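PDB 4TKX: Lys-gingipain W83 from Porphyromonas gingivalis, which cleaves proteins after lysine as a secreted cysteine protease of the peptidase C25 family, the chain here being its catalytic domain with a covalent inhibitor bound. Local coordinates for residues 80-85 and 116-121; 97-102 and 251-256; 210-215 and 245-250. All blocks are in the same frame, centred on the assembly; numbering follows the deposited sequence.

Contact 1. Residues 80-85 and 116-121; sequences LALVGD and MYTFRM. With PB (lead (II) ion), chain T.
A81 packs against the ring of F119 on one face of the sheet. The CB of A81 lies 3.6 Å from CZ of F119, and CA of A81 stands over the ring face near its rim. The F119 ring is brought back over the neighbouring strand because CG sits between the backbone N and the carbonyl carbon (chi1 59°). V83 and M121 continue this face, which W31 of helix 25-37 and L129 of helix 126-141 cover. On the other face L80 and T118 lie side by side, with CD2 of L80 3.6 Å from OG1 of T118. SD of M116 rests on CB of L80.

Between the faces the backbones pair in parallel register, L80 with T118 through V83 with M121. L80 N gives a bond to Y117 O, and L80 O receives F119 N. The pattern repeats at L82, and G84 N closes it on M121 O at 2.9 Å.

The polar edge begins at R120. Its chain bends at chi3 (-70°), and NH1 reaches G84 O at 2.9 Å, from above the carbonyl plane. The guanidinium also forms a salt bridge with D102 through NH2. OD1 and OD2 of D85 grip the lead ion at 2.5 and 2.6 Å, and R267 bonds to OD2. E263 and F254 complete the protein ligands. The strands are neighbours in a four-stranded parallel sheet with helices packed on it. The loop at its C-terminal edge supplies D85 to a known calcium site, here occupied by lead.

Contact 2. Residues 97-102 and 251-256; sequences TKKVTD and TAQFDY. With PB (lead (II) ion), chain T.
V100 lies against F254, where a short strand meets a type I beta turn running from Q253 to Y256. CG1 of V100 stands over the ring centre, 4.0 Å from the centroid, in a CH-pi contact. CG2 of V100 touches CE1 of the ring. CG1 takes the place between the backbone N and the carbonyl carbon (chi1 70°), while CG2 is anti to the N. Both methyls therefore reach the turn. F254 has a similar first torsion (chi1 56°), and the two side chains cross at about a right angle. D102 meets the far end of this ring: its carboxylate plane is 38° from the ring plane, and OD1 is 3.5 Å from CZ of F254. R120 pairs with that carboxylate.

D255 faces V100 from the opposite direction, and its OD1 is 3.5 Å from CG1 of V100. One water joins V100 N to D255 OD1. CD of K99 passes NE2 of Q253. The extended chain of Q253 also carries NE2 to S280 O. A second water accepts from NE2 and, weakly, from K99 NZ. The carbonyl O of F254 binds the lead ion at 2.6 Å.

Contact 3. Residues 210-215 and 245-250; sequences FANYTA and IGNCCI. With TCK (N-[(1S)-5-amino-1-(chloroacetyl)pentyl]-4-methylbenzenesulfonamide), chain U.
N212, Y213 and T214 pair in parallel with I245, G246 and N247, the strand segments being only 10° apart. I245 N bonds to A211 O, Y213 N to I245 O, and N247 N to Y213 O. The next bond, A215 N to N247 O, is long and weak at 3.5 Å.

The side chain of N212 reinforces this pairing. Its CG is anti to the backbone N (chi1 -174°), which takes the amide across to the second strand. ND2 bonds to N247 OD1 at 2.9 Å, nearly straight at 173°, and to I245 O from above the carbonyl plane. A water bridges N212 OD1 and N247 OD1, and Y313 also bonds to N212 OD1. Along the same face CD1 of I245 meets the edge of the F210 ring at 3.6 Å. On the other face SG of C248 comes to the edge of the Y213 ring, a sulfur-aromatic contact.

The residues after the paired strands line the active site, with H216 and others completing it. C249, the nucleophile, is joined through SG to CM of the inhibitor, at 1.7 Å, and its N bonds to the inhibitor's ketone O. The lysine-like arm ends at NZ, bonded to T214 OG1 and N247 O, each at 2.9 Å; D288 also binds the inhibitor. This is consistent with the preference for lysine at P1.

Strand 152-157 flanks 210-214 in the six-stranded sheet, and strand 273-279 lies beyond 242-247. Helix 285-293 packs on N247, while W222 of strand 221-223 stacks on Y213.

All three contacts lie in the C25 peptidase part of the chain. Contact 1 belongs to the four-stranded parallel sheet and contact 3 to the six-stranded mixed sheet; their centres are about 20 Å apart, with no touch. Contact 2 lies between, its centre about 14 Å from contact 1 and 16 Å from contact 3. Contacts 1 and 2 alternate along the chain and share the lead ion and a water. Contact 3 closes within the span between the segments of contact 2, and 245-250 runs directly into 251-256. The nucleophile C249 is thus followed five residues later by F254, a ligand of the metal that contact 1 also binds.

Contact 1. Residues 80-85 and 116-121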
loop_
_atom_site.group_PDB
_atom_site.type_symbol
_atom_site.label_atom_id
_atom_site.label_comp_id
_atom_site.label_asym_id
_atom_site.label_seq_id
_atom_site.Cartn_x
_atom_site.Cartn_y
_atom_site.Cartn_z
ATOM N N LEU A 80 -6.316 -7.323 -4.751
ATOM C CA LEU A 80 -7.372 -7.977 -3.992
ATOM C C LEU A 80 -7.594 -7.160 -2.719
ATOM O O LEU A 80 -6.718 -7.075 -1.860
ATOM C CB LEU A 80 -6.964 -9.398 -3.622
ATOM C CG LEU A 80 -7.869 -10.120 -2.628
ATOM C CD1 LEU A 80 -9.280 -10.277 -3.206
ATOM C CD2 LEU A 80 -7.269 -11.485 -2.249
ATOM N N ALA A 81 -8.770 -6.556 -2.606
ATOM C CA ALA A 81 -9.134 -5.777 -1.440
ATOM C C ALA A 81 -10.080 -6.570 -0.567
ATOM O O ALA A 81 -11.156 -6.951 -1.017
ATOM C CB ALA A 81 -9.801 -4.491 -1.848
ATOM N N LEU A 82 -9.666 -6.807 0.674
ATOM C CA LEU A 82 -10.495 -7.491 1.660
ATOM C C LEU A 82 -11.051 -6.432 2.578
ATOM O O LEU A 82 -10.293 -5.670 3.165
ATOM C CB LEU A 82 -9.653 -8.487 2.454
ATOM C CG LEU A 82 -8.919 -9.531 1.616
ATOM C CD1 LEU A 82 -8.031 -10.387 2.497
ATOM C CD2 LEU A 82 -9.910 -10.374 0.817
ATOM N N VAL A 83 -12.366 -6.351 2.673
ATOM C CA VAL A 83 -12.997 -5.286 3.457
ATOM C C VAL A 83 -13.738 -5.890 4.630
ATOM O O VAL A 83 -14.780 -6.551 4.460
ATOM C CB VAL A 83 -13.931 -4.434 2.603
ATOM C CG1 VAL A 83 -14.544 -3.326 3.438
ATOM C CG2 VAL A 83 -13.175 -3.850 1.427
ATOM N N GLY A 84 -13.187 -5.654 5.815
ATOM C CA GLY A 84 -13.714 -6.239 7.037
ATOM C C GLY A 84 -12.642 -6.825 7.929
ATOM O O GLY A 84 -11.480 -7.037 7.524
ATOM N N ASP A 85 -13.047 -7.075 9.169
ATOM C CA ASP A 85 -12.195 -7.710 10.154
ATOM C C ASP A 85 -12.403 -9.233 10.055
ATOM O O ASP A 85 -13.106 -9.732 9.157
ATOM C CB ASP A 85 -12.524 -7.162 11.550
ATOM C CG ASP A 85 -11.346 -7.264 12.560
ATOM O OD1 ASP A 85 -10.429 -8.107 12.404
ATOM O OD2 ASP A 85 -11.372 -6.506 13.562
ATOM N N MET A 116 -1.789 -11.724 -6.471
ATOM C CA MET A 116 -2.416 -10.409 -6.430
ATOM C C MET A 116 -1.865 -9.638 -5.247
ATOM O O MET A 116 -1.509 -10.225 -4.231
ATOM C CB MET A 116 -3.934 -10.530 -6.243
ATOM C CG MET A 116 -4.654 -11.217 -7.413
ATOM S SD MET A 116 -6.362 -11.700 -7.020
ATOM C CE MET A 116 -6.030 -13.186 -6.106
ATOM N N TYR A 117 -1.802 -8.320 -5.386
ATOM C CA TYR A 117 -1.492 -7.453 -4.271
ATOM C C TYR A 117 -2.726 -7.381 -3.366
ATOM O O TYR A 117 -3.764 -6.820 -3.743
ATOM C CB TYR A 117 -1.142 -6.052 -4.768
ATOM C CG TYR A 117 0.263 -5.828 -5.289
ATOM C CD1 TYR A 117 1.343 -6.552 -4.810
ATOM C CD2 TYR A 117 0.513 -4.819 -6.203
ATOM C CE1 TYR A 117 2.627 -6.311 -5.257
ATOM C CE2 TYR A 117 1.788 -4.562 -6.646
ATOM C CZ TYR A 117 2.847 -5.318 -6.172
ATOM O OH TYR A 117 4.126 -5.079 -6.615
ATOM N N THR A 118 -2.592 -7.922 -2.166
ATOM C CA THR A 118 -3.702 -8.069 -1.242
ATOM C C THR A 118 -3.549 -7.111 -0.083
ATOM O O THR A 118 -2.460 -6.971 0.484
ATOM C CB THR A 118 -3.711 -9.509 -0.694
ATOM O OG1 THR A 118 -3.864 -10.422 -1.784
ATOM C CG2 THR A 118 -4.843 -9.723 0.309
ATOM N N PHE A 119 -4.644 -6.463 0.287
ATOM C CA PHE A 119 -4.659 -5.591 1.443
ATOM C C PHE A 119 -6.010 -5.694 2.120
ATOM O O PHE A 119 -6.978 -6.150 1.517
ATOM C CB PHE A 119 -4.340 -4.142 1.067
ATOM C CG PHE A 119 -5.280 -3.528 0.073
ATOM C CD1 PHE A 119 -6.443 -2.894 0.488
ATOM C CD2 PHE A 119 -4.987 -3.544 -1.278
ATOM C CE1 PHE A 119 -7.288 -2.266 -0.431
ATOM C CE2 PHE A 119 -5.830 -2.920 -2.196
ATOM C CZ PHE A 119 -6.977 -2.285 -1.770
ATOM N N ARG A 120 -6.049 -5.316 3.385
ATOM C CA ARG A 120 -7.245 -5.472 4.189
ATOM C C ARG A 120 -7.629 -4.137 4.818
ATOM O O ARG A 120 -6.876 -3.558 5.622
ATOM C CB ARG A 120 -7.032 -6.514 5.280
ATOM C CG ARG A 120 -8.199 -6.642 6.212
ATOM C CD ARG A 120 -7.940 -7.672 7.298
ATOM N NE ARG A 120 -7.910 -9.070 6.860
ATOM C CZ ARG A 120 -8.897 -9.943 7.043
ATOM N NH1 ARG A 120 -10.060 -9.560 7.561
ATOM N NH2 ARG A 120 -8.731 -11.201 6.666
ATOM N N MET A 121 -8.802 -3.655 4.419
ATOM C CA MET A 121 -9.427 -2.526 5.066
ATOM C C MET A 121 -10.226 -3.077 6.241
ATOM O O MET A 121 -11.411 -3.393 6.125
ATOM C CB MET A 121 -10.334 -1.804 4.085
ATOM C CG MET A 121 -9.621 -1.483 2.812
ATOM S SD MET A 121 -8.900 0.130 2.809
ATOM C CE MET A 121 -10.317 1.128 2.533
HETATM PB PB PB T . -9.136 -7.393 14.463
HETATM O O HOH W 1 -10.222 -6.295 16.396
#

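Contact 2. Residues 97-102 and 251-256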
loop_
_atom_site.group_PDB
_atom_site.type_symbol
_atom_site.label_atom_id
_atom_site.label_comp_id
_atom_site.label_asym_id
_atom_site.label_seq_id
_atom_site.Cartn_x
_atom_site.Cartn_y
_atom_site.Cartn_z
ATOM N N THR A 97 4.118 -19.419 10.056
ATOM C CA THR A 97 4.053 -18.419 11.106
ATOM C C THR A 97 3.202 -18.850 12.292
ATOM O O THR A 97 3.395 -18.347 13.398
ATOM C CB THR A 97 3.465 -17.107 10.599
ATOM O OG1 THR A 97 2.115 -17.340 10.211
ATOM C CG2 THR A 97 4.249 -16.584 9.416
ATOM N N LYS A 98 2.259 -19.759 12.059
ATOM C CA LYS A 98 1.294 -20.161 13.074
ATOM C C LYS A 98 0.403 -19.018 13.558
ATOM O O LYS A 98 -0.244 -19.129 14.602
ATOM C CB LYS A 98 1.994 -20.825 14.261
ATOM C CG LYS A 98 3.061 -21.791 13.855
ATOM C CD LYS A 98 2.537 -22.900 12.993
ATOM C CE LYS A 98 3.602 -23.992 12.829
ATOM N NZ LYS A 98 3.179 -25.046 11.861
ATOM N N LYS A 99 0.340 -17.935 12.781
ATOM C CA LYS A 99 -0.472 -16.789 13.136
ATOM C C LYS A 99 -1.282 -16.393 11.921
ATOM O O LYS A 99 -0.990 -16.820 10.797
ATOM C CB LYS A 99 0.412 -15.597 13.549
ATOM C CG LYS A 99 1.338 -15.894 14.723
ATOM C CD LYS A 99 0.588 -16.109 16.029
ATOM C CE LYS A 99 1.587 -16.443 17.156
ATOM N NZ LYS A 99 0.929 -16.688 18.457
ATOM N N VAL A 100 -2.289 -15.559 12.134
ATOM C CA VAL A 100 -3.210 -15.242 11.050
ATOM C C VAL A 100 -2.489 -14.642 9.842
ATOM O O VAL A 100 -1.521 -13.861 9.983
ATOM C CB VAL A 100 -4.357 -14.344 11.527
ATOM C CG1 VAL A 100 -3.865 -12.930 11.850
ATOM C CG2 VAL A 100 -5.489 -14.331 10.500
ATOM N N THR A 101 -2.954 -15.033 8.655
ATOM C CA THR A 101 -2.451 -14.492 7.403
ATOM C C THR A 101 -3.556 -14.393 6.352
ATOM O O THR A 101 -4.515 -15.158 6.398
ATOM C CB THR A 101 -1.265 -15.334 6.827
ATOM O OG1 THR A 101 -0.722 -14.697 5.655
ATOM C CG2 THR A 101 -1.679 -16.735 6.456
ATOM N N ASP A 102 -3.403 -13.455 5.414
ATOM C CA ASP A 102 -4.281 -13.300 4.268
ATOM C C ASP A 102 -3.580 -13.853 3.034
ATOM O O ASP A 102 -4.126 -13.794 1.947
ATOM C CB ASP A 102 -4.584 -11.809 4.047
ATOM C CG ASP A 102 -5.622 -11.263 5.035
ATOM O OD1 ASP A 102 -6.423 -12.069 5.565
ATOM O OD2 ASP A 102 -5.679 -10.026 5.244
ATOM N N THR A 251 2.456 -6.295 15.408
ATOM C CA THR A 251 1.575 -5.137 15.393
ATOM C C THR A 251 0.461 -5.256 14.350
ATOM O O THR A 251 -0.508 -4.498 14.408
ATOM C CB THR A 251 2.315 -3.823 15.116
ATOM O OG1 THR A 251 2.946 -3.879 13.833
ATOM C CG2 THR A 251 3.325 -3.518 16.225
ATOM N N ALA A 252 0.606 -6.171 13.394
ATOM C CA ALA A 252 -0.455 -6.425 12.417
ATOM C C ALA A 252 -1.174 -7.759 12.650
ATOM O O ALA A 252 -1.740 -8.330 11.729
ATOM C CB ALA A 252 0.085 -6.344 10.988
ATOM N N GLN A 253 -1.147 -8.248 13.884
ATOM C CA GLN A 253 -1.816 -9.511 14.216
ATOM C C GLN A 253 -3.307 -9.242 14.368
ATOM O O GLN A 253 -3.801 -9.042 15.476
ATOM C CB GLN A 253 -1.230 -10.141 15.486
ATOM C CG GLN A 253 -1.611 -11.599 15.642
ATOM C CD GLN A 253 -0.935 -12.251 16.826
ATOM O OE1 GLN A 253 -1.585 -12.635 17.802
ATOM N NE2 GLN A 253 0.382 -12.385 16.747
ATOM N N PHE A 254 -4.011 -9.253 13.235
ATOM C CA PHE A 254 -5.349 -8.676 13.162
ATOM C C PHE A 254 -6.490 -9.591 13.604
ATOM O O PHE A 254 -7.655 -9.221 13.445
ATOM C CB PHE A 254 -5.625 -8.103 11.765
ATOM C CG PHE A 254 -5.449 -9.087 10.656
ATOM C CD1 PHE A 254 -6.480 -9.942 10.308
ATOM C CD2 PHE A 254 -4.261 -9.154 9.949
ATOM C CE1 PHE A 254 -6.315 -10.864 9.274
ATOM C CE2 PHE A 254 -4.099 -10.066 8.931
ATOM C CZ PHE A 254 -5.125 -10.913 8.586
ATOM N N ASP A 255 -6.160 -10.741 14.198
ATOM C CA ASP A 255 -7.163 -11.555 14.875
ATOM C C ASP A 255 -6.974 -11.572 16.382
ATOM O O ASP A 255 -7.573 -12.395 17.068
ATOM C CB ASP A 255 -7.194 -12.994 14.330
ATOM C CG ASP A 255 -5.988 -13.820 14.765
ATOM O OD1 ASP A 255 -4.939 -13.239 15.126
ATOM O OD2 ASP A 255 -6.089 -15.068 14.750
ATOM N N TYR A 256 -6.187 -10.635 16.902
ATOM C CA TYR A 256 -5.999 -10.503 18.341
ATOM C C TYR A 256 -7.314 -10.087 19.009
ATOM O O TYR A 256 -8.206 -9.524 18.363
ATOM C CB TYR A 256 -4.887 -9.488 18.607
ATOM C CG TYR A 256 -4.465 -9.347 20.046
ATOM C CD1 TYR A 256 -3.952 -10.431 20.751
ATOM C CD2 TYR A 256 -4.561 -8.125 20.700
ATOM C CE1 TYR A 256 -3.554 -10.295 22.066
ATOM C CE2 TYR A 256 -4.176 -7.987 22.018
ATOM C CZ TYR A 256 -3.678 -9.078 22.696
ATOM O OH TYR A 256 -3.271 -8.956 24.010
HETATM PB PB PB T . -9.136 -7.393 14.463
HETATM O O HOH W 2 1.688 -13.592 19.118
HETATM O O HOH W 3 -2.752 -14.826 14.937
HETATM O O HOH W 1 -10.222 -6.295 16.396
#

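Contact 3. Residues 210-215 and 245-250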
loop_
_atom_site.group_PDB
_atom_site.type_symbol
_atom_site.label_atom_id
_atom_site.label_comp_id
_atom_site.label_asym_id
_atom_site.label_seq_id
_atom_site.Cartn_x
_atom_site.Cartn_y
_atom_site.Cartn_z
ATOM N N PHE A 210 5.342 9.832 6.241
ATOM C CA PHE A 210 5.839 8.475 6.389
ATOM C C PHE A 210 6.439 8.359 7.773
ATOM O O PHE A 210 7.139 9.261 8.230
ATOM C CB PHE A 210 6.912 8.226 5.323
ATOM C CG PHE A 210 7.551 6.857 5.373
ATOM C CD1 PHE A 210 6.814 5.709 5.135
ATOM C CD2 PHE A 210 8.903 6.733 5.584
ATOM C CE1 PHE A 210 7.416 4.475 5.148
ATOM C CE2 PHE A 210 9.516 5.481 5.597
ATOM C CZ PHE A 210 8.775 4.362 5.387
ATOM N N ALA A 211 6.139 7.254 8.441
ATOM C CA ALA A 211 6.725 6.913 9.736
ATOM C C ALA A 211 7.179 5.458 9.690
ATOM O O ALA A 211 6.391 4.575 9.350
ATOM C CB ALA A 211 5.709 7.099 10.833
ATOM N N ASN A 212 8.435 5.212 10.023
ATOM C CA ASN A 212 8.991 3.863 10.002
ATOM C C ASN A 212 9.709 3.639 11.323
ATOM O O ASN A 212 10.611 4.396 11.691
ATOM C CB ASN A 212 9.962 3.730 8.824
ATOM C CG ASN A 212 10.512 2.300 8.586
ATOM O OD1 ASN A 212 11.481 2.159 7.830
ATOM N ND2 ASN A 212 9.880 1.252 9.148
ATOM N N TYR A 213 9.285 2.605 12.030
ATOM C CA TYR A 213 9.860 2.205 13.312
ATOM C C TYR A 213 10.426 0.807 13.177
ATOM O O TYR A 213 9.770 -0.080 12.650
ATOM C CB TYR A 213 8.763 2.227 14.379
ATOM C CG TYR A 213 9.083 1.566 15.701
ATOM C CD1 TYR A 213 8.894 0.208 15.876
ATOM C CD2 TYR A 213 9.525 2.308 16.790
ATOM C CE1 TYR A 213 9.154 -0.399 17.100
ATOM C CE2 TYR A 213 9.799 1.695 18.015
ATOM C CZ TYR A 213 9.621 0.345 18.146
ATOM O OH TYR A 213 9.866 -0.260 19.362
ATOM N N THR A 214 11.673 0.636 13.611
ATOM C CA THR A 214 12.277 -0.682 13.675
ATOM C C THR A 214 12.900 -0.926 15.057
ATOM O O THR A 214 13.807 -0.191 15.495
ATOM C CB THR A 214 13.313 -0.905 12.541
ATOM O OG1 THR A 214 13.902 -2.182 12.714
ATOM C CG2 THR A 214 14.423 0.160 12.534
ATOM N N ALA A 215 12.344 -1.932 15.738
ATOM C CA ALA A 215 12.766 -2.408 17.069
ATOM C C ALA A 215 11.604 -3.267 17.607
ATOM O O ALA A 215 11.003 -3.995 16.839
ATOM C CB ALA A 215 13.109 -1.288 17.997
ATOM N N ILE A 245 5.067 2.107 8.721
ATOM C CA ILE A 245 5.617 0.763 8.604
ATOM C C ILE A 245 6.288 0.400 9.923
ATOM O O ILE A 245 7.212 1.087 10.388
ATOM C CB ILE A 245 6.654 0.662 7.462
ATOM C CG1 ILE A 245 6.021 1.090 6.131
ATOM C CG2 ILE A 245 7.294 -0.756 7.408
ATOM C CD1 ILE A 245 6.935 0.921 4.942
ATOM N N GLY A 246 5.801 -0.667 10.530
ATOM C CA GLY A 246 6.377 -1.174 11.755
ATOM C C GLY A 246 7.146 -2.438 11.440
ATOM O O GLY A 246 6.562 -3.491 11.185
ATOM N N ASN A 247 8.466 -2.315 11.406
ATOM C CA ASN A 247 9.330 -3.474 11.220
ATOM C C ASN A 247 9.625 -3.987 12.620
ATOM O O ASN A 247 10.611 -3.594 13.256
ATOM C CB ASN A 247 10.603 -3.084 10.475
ATOM C CG ASN A 247 10.335 -2.695 9.044
ATOM O OD1 ASN A 247 10.584 -1.563 8.644
ATOM N ND2 ASN A 247 9.782 -3.622 8.270
ATOM N N CYS A 248 8.715 -4.815 13.112
ATOM C CA CYS A 248 8.745 -5.288 14.487
ATOM C C CYS A 248 7.742 -6.417 14.630
ATOM O O CYS A 248 7.005 -6.722 13.694
ATOM C CB CYS A 248 8.394 -4.148 15.450
ATOM S SG CYS A 248 6.790 -3.360 15.177
ATOM N N CYS A 249 7.700 -7.043 15.803
ATOM C CA CYS A 249 6.731 -8.107 16.040
ATOM C C CYS A 249 5.281 -7.654 16.102
ATOM O O CYS A 249 4.977 -6.592 16.629
ATOM C CB CYS A 249 7.033 -8.805 17.360
ATOM S SG CYS A 249 8.630 -9.626 17.373
ATOM N N ILE A 250 4.431 -8.511 15.547
ATOM C CA ILE A 250 2.989 -8.673 15.847
ATOM C C ILE A 250 2.013 -7.474 15.844
ATOM O O ILE A 250 0.833 -7.643 16.162
ATOM C CB ILE A 250 2.770 -9.507 17.164
ATOM C CG1 ILE A 250 3.238 -8.764 18.416
ATOM C CG2 ILE A 250 3.452 -10.895 17.034
ATOM C CD1 ILE A 250 3.078 -9.583 19.713
HETATM S S TCK U . 12.808 -10.402 18.517
HETATM O O1S TCK U . 13.836 -10.729 17.568
HETATM O O2S TCK U . 13.407 -9.541 19.530
HETATM C C1 TCK U . 12.156 -11.877 19.290
HETATM C C2 TCK U . 12.305 -12.018 20.664
HETATM C C3 TCK U . 11.801 -13.170 21.292
HETATM C C4 TCK U . 11.170 -14.139 20.540
HETATM C C5 TCK U . 11.024 -13.986 19.140
HETATM C C6 TCK U . 11.522 -12.852 18.515
HETATM C C7 TCK U . 10.643 -15.368 21.224
HETATM N N TCK U . 11.582 -9.631 17.716
HETATM C CA TCK U . 11.287 -8.202 17.882
HETATM C C TCK U . 9.863 -8.073 18.348
HETATM O O TCK U . 9.237 -7.053 18.177
HETATM C CB TCK U . 11.474 -7.462 16.530
HETATM C CG TCK U . 12.922 -7.446 16.090
HETATM C CD TCK U . 13.102 -6.880 14.633
HETATM C CE TCK U . 13.084 -5.375 14.572
HETATM N NZ TCK U . 13.191 -4.949 13.197
HETATM C CM TCK U . 9.197 -9.308 18.974
HETATM O O HOH W 4 11.244 -0.109 6.204
#